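Local atomic coordinates of malonyl-CoA decarboxylase (Rhodopseudomonas palustris, PDB entry 4KSA), a protein that probably catalyses the decarboxylation of malonyl-CoA, releasing carbon dioxide and leaving acetyl-CoA. Residues P222-D226 / E227-F231; Q273-G277 / I278-N282; K286-V289 / E290-R294; D351-K354 / P355-L358; I434-A437 / S438-K442. All coordinates share one frame; numbering follows the deposited sequence.

Contact 1 of 5, residues P222-D226 / E227-F231; sequences PRLVD and EPLIF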
loop_
_atom_site.group_PDB
_atom_site.type_symbol
_atom_site.label_atom_id
_atom_site.label_comp_id
_atom_site.label_asym_id
_atom_site.label_seq_id
_atom_site.Cartn_x
_atom_site.Cartn_y
_atom_site.Cartn_z
ATOM N N PRO A 222 -2.471 3.935 15.480
ATOM C CA PRO A 222 -3.392 4.744 14.673
ATOM C C PRO A 222 -4.093 5.899 15.408
ATOM O O PRO A 222 -4.506 6.858 14.763
ATOM C CB PRO A 222 -4.379 3.703 14.122
ATOM C CG PRO A 222 -4.331 2.576 15.137
ATOM C CD PRO A 222 -2.866 2.510 15.491
ATOM N N ARG A 223 -4.226 5.819 16.740
ATOM C CA ARG A 223 -4.888 6.884 17.509
ATOM C C ARG A 223 -4.157 8.206 17.405
ATOM O O ARG A 223 -4.779 9.254 17.464
ATOM C CB ARG A 223 -5.006 6.537 18.999
ATOM C CG ARG A 223 -6.039 5.496 19.343
ATOM C CD ARG A 223 -7.459 5.972 19.089
ATOM N NE ARG A 223 -8.411 4.935 19.476
ATOM C CZ ARG A 223 -9.698 5.153 19.726
ATOM N NH1 ARG A 223 -10.485 4.140 20.075
ATOM N NH2 ARG A 223 -10.192 6.385 19.629
ATOM N N LEU A 224 -2.836 8.149 17.288
ATOM C CA LEU A 224 -2.018 9.336 17.170
ATOM C C LEU A 224 -1.190 9.198 15.914
ATOM O O LEU A 224 -0.022 8.811 15.949
ATOM C CB LEU A 224 -1.101 9.479 18.373
ATOM C CG LEU A 224 -1.792 9.764 19.697
ATOM C CD1 LEU A 224 -0.745 9.851 20.787
ATOM C CD2 LEU A 224 -2.587 11.070 19.600
ATOM N N VAL A 225 -1.834 9.512 14.803
ATOM C CA VAL A 225 -1.238 9.450 13.488
ATOM C C VAL A 225 0.100 10.169 13.359
ATOM O O VAL A 225 0.258 11.279 13.846
ATOM C CB VAL A 225 -2.227 10.006 12.436
ATOM C CG1 VAL A 225 -1.464 10.567 11.235
ATOM C CG2 VAL A 225 -3.177 8.872 11.989
ATOM N N ASP A 226 1.043 9.501 12.695
ATOM C CA ASP A 226 2.381 10.012 12.454
ATOM C C ASP A 226 3.167 10.274 13.711
ATOM O O ASP A 226 4.194 10.925 13.668
ATOM C CB ASP A 226 2.315 11.306 11.628
ATOM C CG ASP A 226 2.040 11.046 10.150
ATOM O OD1 ASP A 226 1.657 12.002 9.436
ATOM O OD2 ASP A 226 2.213 9.892 9.707
ATOM N N GLU A 227 2.711 9.758 14.835
ATOM C CA GLU A 227 3.400 10.043 16.076
ATOM C C GLU A 227 4.140 8.851 16.704
ATOM O O GLU A 227 3.523 7.855 17.102
ATOM C CB GLU A 227 2.387 10.642 17.057
ATOM C CG GLU A 227 3.007 11.368 18.224
ATOM C CD GLU A 227 3.784 12.596 17.801
ATOM O OE1 GLU A 227 3.148 13.589 17.383
ATOM O OE2 GLU A 227 5.035 12.564 17.890
ATOM N N PRO A 228 5.486 8.926 16.778
ATOM C CA PRO A 228 6.251 7.819 17.377
ATOM C C PRO A 228 6.118 7.835 18.917
ATOM O O PRO A 228 6.675 8.699 19.586
ATOM C CB PRO A 228 7.680 8.080 16.883
ATOM C CG PRO A 228 7.749 9.546 16.801
ATOM C CD PRO A 228 6.393 9.936 16.201
ATOM N N LEU A 229 5.359 6.886 19.460
ATOM C CA LEU A 229 5.127 6.814 20.895
ATOM C C LEU A 229 6.370 6.386 21.678
ATOM O O LEU A 229 6.781 7.042 22.650
ATOM C CB LEU A 229 3.980 5.855 21.164
ATOM C CG LEU A 229 2.758 6.160 20.300
ATOM C CD1 LEU A 229 1.580 5.329 20.768
ATOM C CD2 LEU A 229 2.445 7.654 20.368
ATOM N N ILE A 230 6.953 5.275 21.256
ATOM C CA ILE A 230 8.147 4.748 21.877
ATOM C C ILE A 230 9.221 4.743 20.814
ATOM O O ILE A 230 9.036 4.154 19.748
ATOM C CB ILE A 230 7.915 3.330 22.368
ATOM C CG1 ILE A 230 6.785 3.348 23.391
ATOM C CG2 ILE A 230 9.197 2.766 22.936
ATOM C CD1 ILE A 230 6.283 2.004 23.792
ATOM N N PHE A 231 10.335 5.405 21.120
ATOM C CA PHE A 231 11.492 5.528 20.228
ATOM C C PHE A 231 12.655 4.699 20.785
ATOM O O PHE A 231 13.143 4.969 21.881
ATOM C CB PHE A 231 11.887 7.001 20.140
ATOM C CG PHE A 231 13.024 7.272 19.221
ATOM C CD1 PHE A 231 12.992 6.821 17.908
ATOM C CD2 PHE A 231 14.129 7.992 19.656
ATOM C CE1 PHE A 231 14.057 7.085 17.029
ATOM C CE2 PHE A 231 15.196 8.262 18.789
ATOM C CZ PHE A 231 15.160 7.805 17.474
HETATM O O HOH W 1 1.206 6.747 17.124
#

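Contact 2 of 5, residues Q273-G277 / I278-N282; sequences QGLAG and ISFGN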
loop_
_atom_site.group_PDB
_atom_site.type_symbol
_atom_site.label_atom_id
_atom_site.label_comp_id
_atom_site.label_asym_id
_atom_site.label_seq_id
_atom_site.Cartn_x
_atom_site.Cartn_y
_atom_site.Cartn_z
ATOM N N GLN A 273 4.377 12.734 27.037
ATOM C CA GLN A 273 4.177 12.957 28.466
ATOM C C GLN A 273 2.784 12.504 28.924
ATOM O O GLN A 273 2.657 11.831 29.952
ATOM C CB GLN A 273 4.365 14.438 28.777
ATOM C CG GLN A 273 5.798 14.796 29.080
ATOM C CD GLN A 273 6.325 14.037 30.296
ATOM O OE1 GLN A 273 7.541 13.923 30.500
ATOM N NE2 GLN A 273 5.403 13.517 31.118
ATOM N N GLY A 274 1.756 12.870 28.147
ATOM C CA GLY A 274 0.386 12.508 28.457
ATOM C C GLY A 274 0.061 11.028 28.338
ATOM O O GLY A 274 -1.073 10.615 28.611
ATOM N N LEU A 275 1.034 10.223 27.918
ATOM C CA LEU A 275 0.795 8.794 27.791
ATOM C C LEU A 275 1.457 8.041 28.921
ATOM O O LEU A 275 1.309 6.830 29.039
ATOM C CB LEU A 275 1.287 8.268 26.446
ATOM C CG LEU A 275 0.439 8.755 25.263
ATOM C CD1 LEU A 275 0.993 8.187 23.957
ATOM C CD2 LEU A 275 -1.033 8.361 25.485
ATOM N N ALA A 276 2.173 8.770 29.770
ATOM C CA ALA A 276 2.833 8.161 30.918
ATOM C C ALA A 276 1.874 7.250 31.671
ATOM O O ALA A 276 0.732 7.619 31.955
ATOM C CB ALA A 276 3.349 9.232 31.846
ATOM N N GLY A 277 2.337 6.045 31.977
ATOM C CA GLY A 277 1.502 5.121 32.714
ATOM C C GLY A 277 0.528 4.310 31.890
ATOM O O GLY A 277 -0.302 3.593 32.453
ATOM N N ILE A 278 0.597 4.428 30.569
ATOM C CA ILE A 278 -0.292 3.653 29.715
ATOM C C ILE A 278 0.563 2.532 29.158
ATOM O O ILE A 278 1.637 2.790 28.614
ATOM C CB ILE A 278 -0.877 4.498 28.561
ATOM C CG1 ILE A 278 -2.096 5.273 29.047
ATOM C CG2 ILE A 278 -1.331 3.600 27.437
ATOM C CD1 ILE A 278 -1.845 6.158 30.235
ATOM N N SER A 279 0.093 1.296 29.319
ATOM C CA SER A 279 0.815 0.115 28.852
ATOM C C SER A 279 0.600 -0.187 27.382
ATOM O O SER A 279 -0.504 -0.068 26.871
ATOM C CB SER A 279 0.397 -1.115 29.662
ATOM O OG SER A 279 0.850 -2.320 29.047
ATOM N N PHE A 280 1.672 -0.589 26.713
ATOM C CA PHE A 280 1.613 -0.934 25.304
ATOM C C PHE A 280 2.046 -2.373 25.139
ATOM O O PHE A 280 2.417 -2.813 24.056
ATOM C CB PHE A 280 2.508 0.004 24.499
ATOM C CG PHE A 280 1.972 1.392 24.414
ATOM C CD1 PHE A 280 0.771 1.638 23.758
ATOM C CD2 PHE A 280 2.626 2.446 25.040
ATOM C CE1 PHE A 280 0.221 2.916 23.732
ATOM C CE2 PHE A 280 2.086 3.731 25.021
ATOM C CZ PHE A 280 0.879 3.965 24.366
ATOM N N GLY A 281 1.971 -3.112 26.234
ATOM C CA GLY A 281 2.370 -4.496 26.201
ATOM C C GLY A 281 3.760 -4.655 26.778
ATOM O O GLY A 281 4.547 -3.705 26.881
ATOM N N ASN A 282 4.073 -5.890 27.130
ATOM C CA ASN A 282 5.353 -6.205 27.711
ATOM C C ASN A 282 6.328 -6.759 26.701
ATOM O O ASN A 282 7.526 -6.862 26.966
ATOM C CB ASN A 282 5.120 -7.176 28.846
ATOM C CG ASN A 282 4.347 -6.532 29.976
ATOM O OD1 ASN A 282 4.904 -5.761 30.750
ATOM N ND2 ASN A 282 3.050 -6.817 30.056
#

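Contact 3 of 5, residues K286-V289 / E290-R294; sequences KQVV and EEIKR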
loop_
_atom_site.group_PDB
_atom_site.type_symbol
_atom_site.label_atom_id
_atom_site.label_comp_id
_atom_site.label_asym_id
_atom_site.label_seq_id
_atom_site.Cartn_x
_atom_site.Cartn_y
_atom_site.Cartn_z
ATOM N N LYS A 286 10.742 -7.482 22.279
ATOM C CA LYS A 286 10.651 -8.739 21.563
ATOM C C LYS A 286 10.524 -8.414 20.071
ATOM O O LYS A 286 11.292 -8.899 19.234
ATOM C CB LYS A 286 9.418 -9.498 22.029
ATOM C CG LYS A 286 9.591 -10.980 22.119
ATOM C CD LYS A 286 9.558 -11.643 20.772
ATOM C CE LYS A 286 9.357 -13.129 20.974
ATOM N NZ LYS A 286 8.189 -13.383 21.869
ATOM N N GLN A 287 9.563 -7.561 19.746
ATOM C CA GLN A 287 9.348 -7.183 18.368
ATOM C C GLN A 287 10.565 -6.528 17.726
ATOM O O GLN A 287 10.918 -6.849 16.596
ATOM C CB GLN A 287 8.141 -6.268 18.284
ATOM C CG GLN A 287 6.918 -6.868 18.937
ATOM C CD GLN A 287 5.720 -5.967 18.814
ATOM O OE1 GLN A 287 5.227 -5.720 17.712
ATOM N NE2 GLN A 287 5.250 -5.454 19.943
ATOM N N VAL A 288 11.210 -5.611 18.438
ATOM C CA VAL A 288 12.386 -4.944 17.895
ATOM C C VAL A 288 13.510 -5.943 17.651
ATOM O O VAL A 288 14.286 -5.788 16.708
ATOM C CB VAL A 288 12.903 -3.836 18.840
ATOM C CG1 VAL A 288 14.161 -3.187 18.270
ATOM C CG2 VAL A 288 11.817 -2.793 19.045
ATOM N N VAL A 289 13.603 -6.976 18.484
ATOM C CA VAL A 289 14.665 -7.966 18.303
ATOM C C VAL A 289 14.369 -8.853 17.107
ATOM O O VAL A 289 15.239 -9.061 16.257
ATOM C CB VAL A 289 14.870 -8.861 19.563
ATOM C CG1 VAL A 289 15.605 -10.131 19.177
ATOM C CG2 VAL A 289 15.694 -8.114 20.609
ATOM N N GLU A 290 13.142 -9.370 17.041
ATOM C CA GLU A 290 12.744 -10.229 15.931
ATOM C C GLU A 290 12.930 -9.461 14.628
ATOM O O GLU A 290 13.247 -10.054 13.597
ATOM C CB GLU A 290 11.291 -10.689 16.097
ATOM C CG GLU A 290 11.086 -11.463 17.403
ATOM C CD GLU A 290 9.693 -12.079 17.581
ATOM O OE1 GLU A 290 8.683 -11.334 17.567
ATOM O OE2 GLU A 290 9.615 -13.320 17.754
ATOM N N GLU A 291 12.769 -8.141 14.672
ATOM C CA GLU A 291 12.945 -7.338 13.468
ATOM C C GLU A 291 14.406 -7.293 13.040
ATOM O O GLU A 291 14.730 -7.609 11.899
ATOM C CB GLU A 291 12.425 -5.915 13.676
ATOM C CG GLU A 291 12.975 -4.895 12.664
ATOM C CD GLU A 291 12.589 -5.187 11.209
ATOM O OE1 GLU A 291 13.229 -4.601 10.298
ATOM O OE2 GLU A 291 11.645 -5.984 10.976
ATOM N N ILE A 292 15.285 -6.895 13.951
ATOM C CA ILE A 292 16.706 -6.821 13.641
ATOM C C ILE A 292 17.191 -8.178 13.129
ATOM O O ILE A 292 17.890 -8.255 12.119
ATOM C CB ILE A 292 17.536 -6.402 14.893
ATOM C CG1 ILE A 292 17.124 -4.998 15.333
ATOM C CG2 ILE A 292 19.018 -6.408 14.580
ATOM C CD1 ILE A 292 17.783 -4.514 16.611
ATOM N N LYS A 293 16.795 -9.247 13.808
ATOM C CA LYS A 293 17.228 -10.576 13.418
ATOM C C LYS A 293 16.878 -10.930 11.979
ATOM O O LYS A 293 17.709 -11.473 11.248
ATOM C CB LYS A 293 16.641 -11.627 14.359
ATOM C CG LYS A 293 17.180 -13.028 14.115
ATOM C CD LYS A 293 16.519 -14.050 15.031
ATOM C CE LYS A 293 15.011 -14.087 14.816
ATOM N NZ LYS A 293 14.390 -15.298 15.428
ATOM N N ARG A 294 15.659 -10.626 11.553
ATOM C CA ARG A 294 15.284 -10.973 10.193
ATOM C C ARG A 294 15.994 -10.106 9.158
ATOM O O ARG A 294 16.218 -10.540 8.028
ATOM C CB ARG A 294 13.770 -10.900 10.007
ATOM C CG ARG A 294 13.241 -9.529 9.723
ATOM C CD ARG A 294 11.915 -9.625 8.990
ATOM N NE ARG A 294 11.348 -8.304 8.750
ATOM C CZ ARG A 294 11.969 -7.330 8.089
ATOM N NH1 ARG A 294 13.188 -7.528 7.593
ATOM N NH2 ARG A 294 11.371 -6.151 7.931
#

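Contact 4 of 5, residues D351-K354 / P355-L358; sequences DRLK and PIVL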
loop_
_atom_site.group_PDB
_atom_site.type_symbol
_atom_site.label_atom_id
_atom_site.label_comp_id
_atom_site.label_asym_id
_atom_site.label_seq_id
_atom_site.Cartn_x
_atom_site.Cartn_y
_atom_site.Cartn_z
ATOM N N ASP A 351 38.628 1.319 42.212
ATOM C CA ASP A 351 38.724 -0.104 42.500
ATOM C C ASP A 351 38.377 -0.430 43.933
ATOM O O ASP A 351 37.997 -1.555 44.246
ATOM C CB ASP A 351 40.127 -0.613 42.192
ATOM C CG ASP A 351 40.420 -0.630 40.709
ATOM O OD1 ASP A 351 40.420 0.458 40.086
ATOM O OD2 ASP A 351 40.642 -1.738 40.166
ATOM N N ARG A 352 38.512 0.555 44.807
ATOM C CA ARG A 352 38.203 0.356 46.210
ATOM C C ARG A 352 36.682 0.321 46.377
ATOM O O ARG A 352 36.140 -0.489 47.137
ATOM C CB ARG A 352 38.783 1.505 47.027
ATOM C CG ARG A 352 39.246 1.111 48.414
ATOM C CD ARG A 352 40.733 0.768 48.418
ATOM N NE ARG A 352 41.571 1.859 47.906
ATOM C CZ ARG A 352 41.451 3.144 48.246
ATOM N NH1 ARG A 352 40.513 3.534 49.103
ATOM N NH2 ARG A 352 42.286 4.041 47.736
ATOM N N LEU A 353 36.009 1.212 45.649
ATOM C CA LEU A 353 34.552 1.343 45.671
ATOM C C LEU A 353 33.811 0.238 44.928
ATOM O O LEU A 353 32.833 -0.312 45.438
ATOM C CB LEU A 353 34.147 2.685 45.063
ATOM C CG LEU A 353 34.108 3.909 45.966
ATOM C CD1 LEU A 353 33.945 5.148 45.115
ATOM C CD2 LEU A 353 32.957 3.771 46.961
ATOM N N LYS A 354 34.283 -0.065 43.718
ATOM C CA LYS A 354 33.667 -1.076 42.854
ATOM C C LYS A 354 33.086 -2.302 43.564
ATOM O O LYS A 354 31.962 -2.702 43.289
ATOM C CB LYS A 354 34.653 -1.529 41.771
ATOM C CG LYS A 354 34.106 -2.644 40.903
ATOM C CD LYS A 354 35.104 -3.171 39.879
ATOM C CE LYS A 354 35.009 -2.435 38.558
ATOM N NZ LYS A 354 35.731 -3.170 37.478
ATOM N N PRO A 355 33.840 -2.921 44.484
ATOM C CA PRO A 355 33.278 -4.094 45.161
ATOM C C PRO A 355 32.094 -3.775 46.069
ATOM O O PRO A 355 31.084 -4.475 46.040
ATOM C CB PRO A 355 34.465 -4.641 45.938
ATOM C CG PRO A 355 35.227 -3.388 46.278
ATOM C CD PRO A 355 35.207 -2.649 44.960
ATOM N N ILE A 356 32.208 -2.729 46.878
ATOM C CA ILE A 356 31.108 -2.391 47.764
ATOM C C ILE A 356 29.870 -1.917 46.992
ATOM O O ILE A 356 28.751 -2.354 47.279
ATOM C CB ILE A 356 31.519 -1.316 48.838
ATOM C CG1 ILE A 356 30.301 -0.931 49.700
ATOM C CG2 ILE A 356 32.077 -0.063 48.164
ATOM C CD1 ILE A 356 29.519 -2.124 50.281
ATOM N N VAL A 357 30.060 -1.041 46.008
ATOM C CA VAL A 357 28.926 -0.546 45.237
ATOM C C VAL A 357 28.212 -1.656 44.472
ATOM O O VAL A 357 27.019 -1.885 44.677
ATOM C CB VAL A 357 29.350 0.569 44.262
ATOM C CG1 VAL A 357 28.271 0.816 43.249
ATOM C CG2 VAL A 357 29.600 1.837 45.034
ATOM N N LEU A 358 28.931 -2.354 43.601
ATOM C CA LEU A 358 28.325 -3.435 42.831
ATOM C C LEU A 358 27.522 -4.378 43.708
ATOM O O LEU A 358 26.505 -4.914 43.289
ATOM C CB LEU A 358 29.395 -4.235 42.095
ATOM C CG LEU A 358 30.139 -3.472 41.006
ATOM C CD1 LEU A 358 31.147 -4.379 40.339
ATOM C CD2 LEU A 358 29.145 -2.942 39.994
#

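Contact 5 of 5, residues I434-A437 / S438-K442; sequences IAAA and SAVRK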
loop_
_atom_site.group_PDB
_atom_site.type_symbol
_atom_site.label_atom_id
_atom_site.label_comp_id
_atom_site.label_asym_id
_atom_site.label_seq_id
_atom_site.Cartn_x
_atom_site.Cartn_y
_atom_site.Cartn_z
ATOM N N ILE A 434 12.879 -12.585 39.813
ATOM C CA ILE A 434 13.686 -11.768 38.921
ATOM C C ILE A 434 14.669 -12.613 38.124
ATOM O O ILE A 434 15.314 -13.502 38.670
ATOM C CB ILE A 434 14.457 -10.688 39.691
ATOM C CG1 ILE A 434 13.470 -9.666 40.252
ATOM C CG2 ILE A 434 15.479 -10.022 38.777
ATOM C CD1 ILE A 434 14.113 -8.466 40.874
ATOM N N ALA A 435 14.777 -12.345 36.828
ATOM C CA ALA A 435 15.686 -13.109 36.000
ATOM C C ALA A 435 17.037 -12.421 35.959
ATOM O O ALA A 435 17.280 -11.502 35.164
ATOM C CB ALA A 435 15.123 -13.284 34.596
ATOM N N ALA A 436 17.916 -12.884 36.841
ATOM C CA ALA A 436 19.265 -12.353 36.956
ATOM C C ALA A 436 20.260 -13.465 36.695
ATOM O O ALA A 436 19.928 -14.641 36.834
ATOM C CB ALA A 436 19.474 -11.790 38.350
ATOM N N ALA A 437 21.474 -13.085 36.309
ATOM C CA ALA A 437 22.546 -14.038 36.045
ATOM C C ALA A 437 23.264 -14.314 37.368
ATOM O O ALA A 437 23.277 -13.459 38.254
ATOM C CB ALA A 437 23.524 -13.447 35.039
ATOM N N SER A 438 23.860 -15.501 37.504
ATOM C CA SER A 438 24.587 -15.855 38.735
ATOM C C SER A 438 25.632 -14.794 39.065
ATOM O O SER A 438 25.723 -14.329 40.198
ATOM C CB SER A 438 25.279 -17.209 38.579
ATOM O OG SER A 438 24.333 -18.248 38.386
ATOM N N ALA A 439 26.408 -14.406 38.061
ATOM C CA ALA A 439 27.438 -13.399 38.241
ATOM C C ALA A 439 26.961 -12.192 39.060
ATOM O O ALA A 439 27.775 -11.454 39.618
ATOM C CB ALA A 439 27.941 -12.935 36.878
ATOM N N VAL A 440 25.650 -11.987 39.139
ATOM C CA VAL A 440 25.116 -10.850 39.885
ATOM C C VAL A 440 24.272 -11.296 41.074
ATOM O O VAL A 440 24.235 -10.635 42.112
ATOM C CB VAL A 440 24.264 -9.924 38.950
ATOM C CG1 VAL A 440 23.023 -10.639 38.482
ATOM C CG2 VAL A 440 23.889 -8.652 39.668
ATOM N N ARG A 441 23.606 -12.431 40.909
ATOM C CA ARG A 441 22.744 -12.997 41.935
ATOM C C ARG A 441 23.595 -13.565 43.064
ATOM O O ARG A 441 23.162 -13.603 44.213
ATOM C CB ARG A 441 21.867 -14.089 41.315
ATOM C CG ARG A 441 20.540 -14.343 42.022
ATOM C CD ARG A 441 19.526 -14.912 41.030
ATOM N NE ARG A 441 20.068 -16.058 40.296
ATOM C CZ ARG A 441 19.487 -16.630 39.241
ATOM N NH1 ARG A 441 18.329 -16.165 38.775
ATOM N NH2 ARG A 441 20.066 -17.674 38.649
ATOM N N LYS A 442 24.808 -14.007 42.741
ATOM C CA LYS A 442 25.693 -14.545 43.769
ATOM C C LYS A 442 26.619 -13.438 44.261
ATOM O O LYS A 442 27.717 -13.696 44.740
ATOM C CB LYS A 442 26.506 -15.745 43.239
ATOM C CG LYS A 442 27.610 -15.445 42.226
ATOM C CD LYS A 442 28.157 -16.759 41.645
ATOM C CE LYS A 442 29.165 -16.525 40.511
ATOM N NZ LYS A 442 29.454 -17.755 39.706
#

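Contact 1 of 5, residues P222-D226 / E227-F231
Leu-224 and Glu-227 are the ends of a type II beta turn, closed by a hydrogen bond from Glu-227 N to Leu-224 O of 3.1 Å. The bond is bent, 142° at the hydrogen. Asp-226 takes the third place of the turn with a positive phi of 62°, as a type II turn demands; aspartate tolerates this left-handed conformation better than a branched residue would. A water lies between the ends, 2.7 Å from Leu-224 O and 2.6 Å from Glu-227 O, within hydrogen-bonding distance of both, though it has more acceptors in reach than protons to give. The turn sits in the beta-hairpin connection between the antiparallel neighbours 214-220 and 230-237 of the central sheet, in a domain whose family is grouped with the acetyltransferases. Across the turn, Leu-224 and Leu-229 meet by their methyl ends, CD1 of Leu-224 lying 3.9 Å from CD2 of Leu-229, and the two side chains cross at about a right angle. Leucine suits both places, since each is buried. Leu-224 CB also packs against Glu-227 CB, at 3.9 Å. Beyond that carbon the glutamate leaves: its CG stands anti to the backbone N (chi1 -162°) and the chain bends at chi2, carrying the carboxylate off to a hydrogen bond with Tyr-193 OH. Pro-228 follows with its ring CD 3.5 Å from Asp-226 O, a rigid exit from the turn. The Asp-226 carboxylate forms a salt bridge with Arg-23, while Arg-223 reaches Phe-172 of the second subunit in a cation-pi contact.

Contact 2 of 5, residues Q273-G277 / I278-N282
Ile-278 N donates to Leu-275 O at 2.9 Å, the hydrogen bond that closes a type II beta turn. It is bent, 139° at the hydrogen, and the donor is somewhat tilted from the carbonyl plane. Gly-277 holds the third position with a phi of 84°; a CB there would press on the carbonyl oxygen of Ala-276, so a residue without a side chain fits. Overlapping the turn, Ala-276 N bonds to Gln-273 O, part of a short 3-10 segment. Ile-278 folds back over the turn: its CG1 lies beside its own backbone N (chi1 -83°), and CD1 curls to 3.4 Å from Gly-277 C, so an aliphatic branch lies against the peptide. Leu-275 turns instead to Phe-280. Its CD1 approaches the ring at the edge, near the ring plane, 4.2 Å from CZ of Phe-280, which makes this an edge contact and not packing over a face. Ser-279 forms an ST turn, its OG accepting from Gly-281 N at 3.1 Å in a nearly straight bond. Outside, Arg-140 NH2 bonds to the carbonyls of Gly-274 and Ala-276, and Phe-164 packs on both Leu-275 and Ile-278. The side chain of Ile-278 is about 9 Å from that of His-162, a residue seen to bind magnesium in this protein, though no ion is bound to it in this chain. The place of this glycine-rich turn, between strand 262-270 and helix 284-295, is consistent with the loop that holds the coenzyme A pyrophosphate in GNAT-type acetyltransferases.

Contact 3 of 5, residues K286-V289 / E290-R294
Lys-286 and Glu-290, one helical turn apart, cross obliquely, the lysine methylenes lying against the carboxylate of Glu-290. A bend at chi2 brings the lysine CD to the carboxylate carbon, with CE beside Glu-290 OE2, and a second bend at chi4 turns NZ. The charged ends stay farther apart: Lys-286 NZ is 4.4 Å from Glu-290 OE2, too far for a salt bridge, though an attraction may persist. With alanine at Glu-290, the lysine chain is likely to lose its resting surface and its ammonium this nearby negative charge. On the buried side, Val-288 CG1 and Ile-292 CD1 lie 4.2 Å apart, ends of beta-branched side chains that run side by side and suit packing against a sheet. This is the helix of a beta-alpha-beta crossover, 284-295, joining the adjacent parallel strands 262-270 and 301-304. Its backbone bonds run four residues back, Glu-290 N to Lys-286 O at 2.9 Å (175°) and Lys-293 N to Val-289 O also at 2.9 Å (171°). Further along, Arg-294 NH2 pairs with Glu-291 OE2 at 3.1 Å, though the oxygen lies well out of the guanidinium plane, so the bridge is one of charges alone. Around this core, Phe-265 supports Val-288 and Val-289, Tyr-217 faces Val-288 and Ile-292, and Leu-418 lies beside Lys-286 and Glu-290. Lys-286 also has a long, weak ion pair with Glu-422.

Contact 4 of 5, residues D351-K354 / P355-L358
Lys-354 and Leu-358 meet both through the backbone and through their side chains. Among the hydrogen bonds, Leu-358 N donates to Lys-354 O at 3.1 Å (152°), the usual helical link four residues back. A second such bond, Val-357 N to Leu-353 O, is straight, but the carbonyl oxygen is crowded in the model and its place is less sure. Pro-355 has no N-H to give, so the turn before it lacks a bond: Asp-351 O meets the ring carbon CD of Pro-355 in place of an N-H, and the helix kinks there. The apolar contacts run along two flanks. On one, Lys-354 and Leu-358 lie side by side and point the same way, with Lys-354 CG 3.5 Å from Leu-358 CD1. Extended torsions at both chi1 (176°) and chi2 (-176°) run the lysine methylenes out beside the leucine. A serine at Leu-358 would probably leave that aliphatic part of Lys-354 without its apolar neighbour. On the other, Leu-353 CD2 touches Val-357 CG2 at 4.3 Å, apolar residues suited to a flank that packs inward: Leu-353 on Leu-338, Trp-343 and Phe-395, and Ile-356 on Ala-331 and Leu-335 of helix 329-335. Polar residues such as Asp-351 and Arg-352 lie exposed, so this part of helix 347-367 is amphipathic, and it is kinked by an internal proline.

Contact 5 of 5, residues I434-A437 / S438-K442
Arg-441 points its CG away from its own amide nitrogen (chi1 -154°) and bends at chi3 (51°), turns that fold the guanidinium back over the backbone of Ala-436. The carbonyl oxygen Ala-436 O lies over one face of the guanidinium, 2.9 Å above its plane and offset toward the rim. With no N-H aimed at the oxygen, this is no hydrogen bond; attraction between the positive group and the carbonyl dipole probably remains. Ile-434 O sits near the plane at the edge, 4.0 Å from Arg-441 NH1. The methyl CB of Ala-436 lies 4.1 Å from Arg-441 CD. It also faces Val-440 CG1, but that valine carbon is too close to Ala-437 O, so its rotamer is doubtful. Ala-437 is the N-cap of the short helix 438-441. An alanine offers no side-chain acceptor for capping; its carbonyl oxygen is placed to receive Val-440 N and Arg-441 N, both bonds being less certain because of clashes at this carbonyl and, for the first, at Val-440 N. Further on, Lys-442 N returns to Ser-438 O at 2.7 Å. Before the helix, Ala-435 and Ala-437 make backbone hydrogen bonds with Leu-390, so this segment runs beside strand 389-394. Small alanines suit such close passage, and Leu-366 of helix 347-367 packs on both Ala-436 and Arg-441.

How the contacts relate
Along the chain the five contacts follow in series, none nesting in or crossing another, and each is local, between neighbouring residues. Contact 1 closes the reversal between strands 214-220 and 230-237. Contact 2 shapes the loop after strand 262-270, and contact 3, soon after it in sequence, continues into the crossover helix toward strand 301-304. Contacts 1 and 2 touch: Leu-229 packs on Leu-275 and Phe-280, and Ile-230 on Phe-280, tying hairpin to loop. Both also touch the second subunit. Contacts 4 and 5 lie on the far side of the chain's centre from contact 1, their centres about 18 Å apart without touching. Contact 5 runs beside 389-394, an outermost strand within this chain, and its Ala-436 and Arg-441 meet the helix of contact 4.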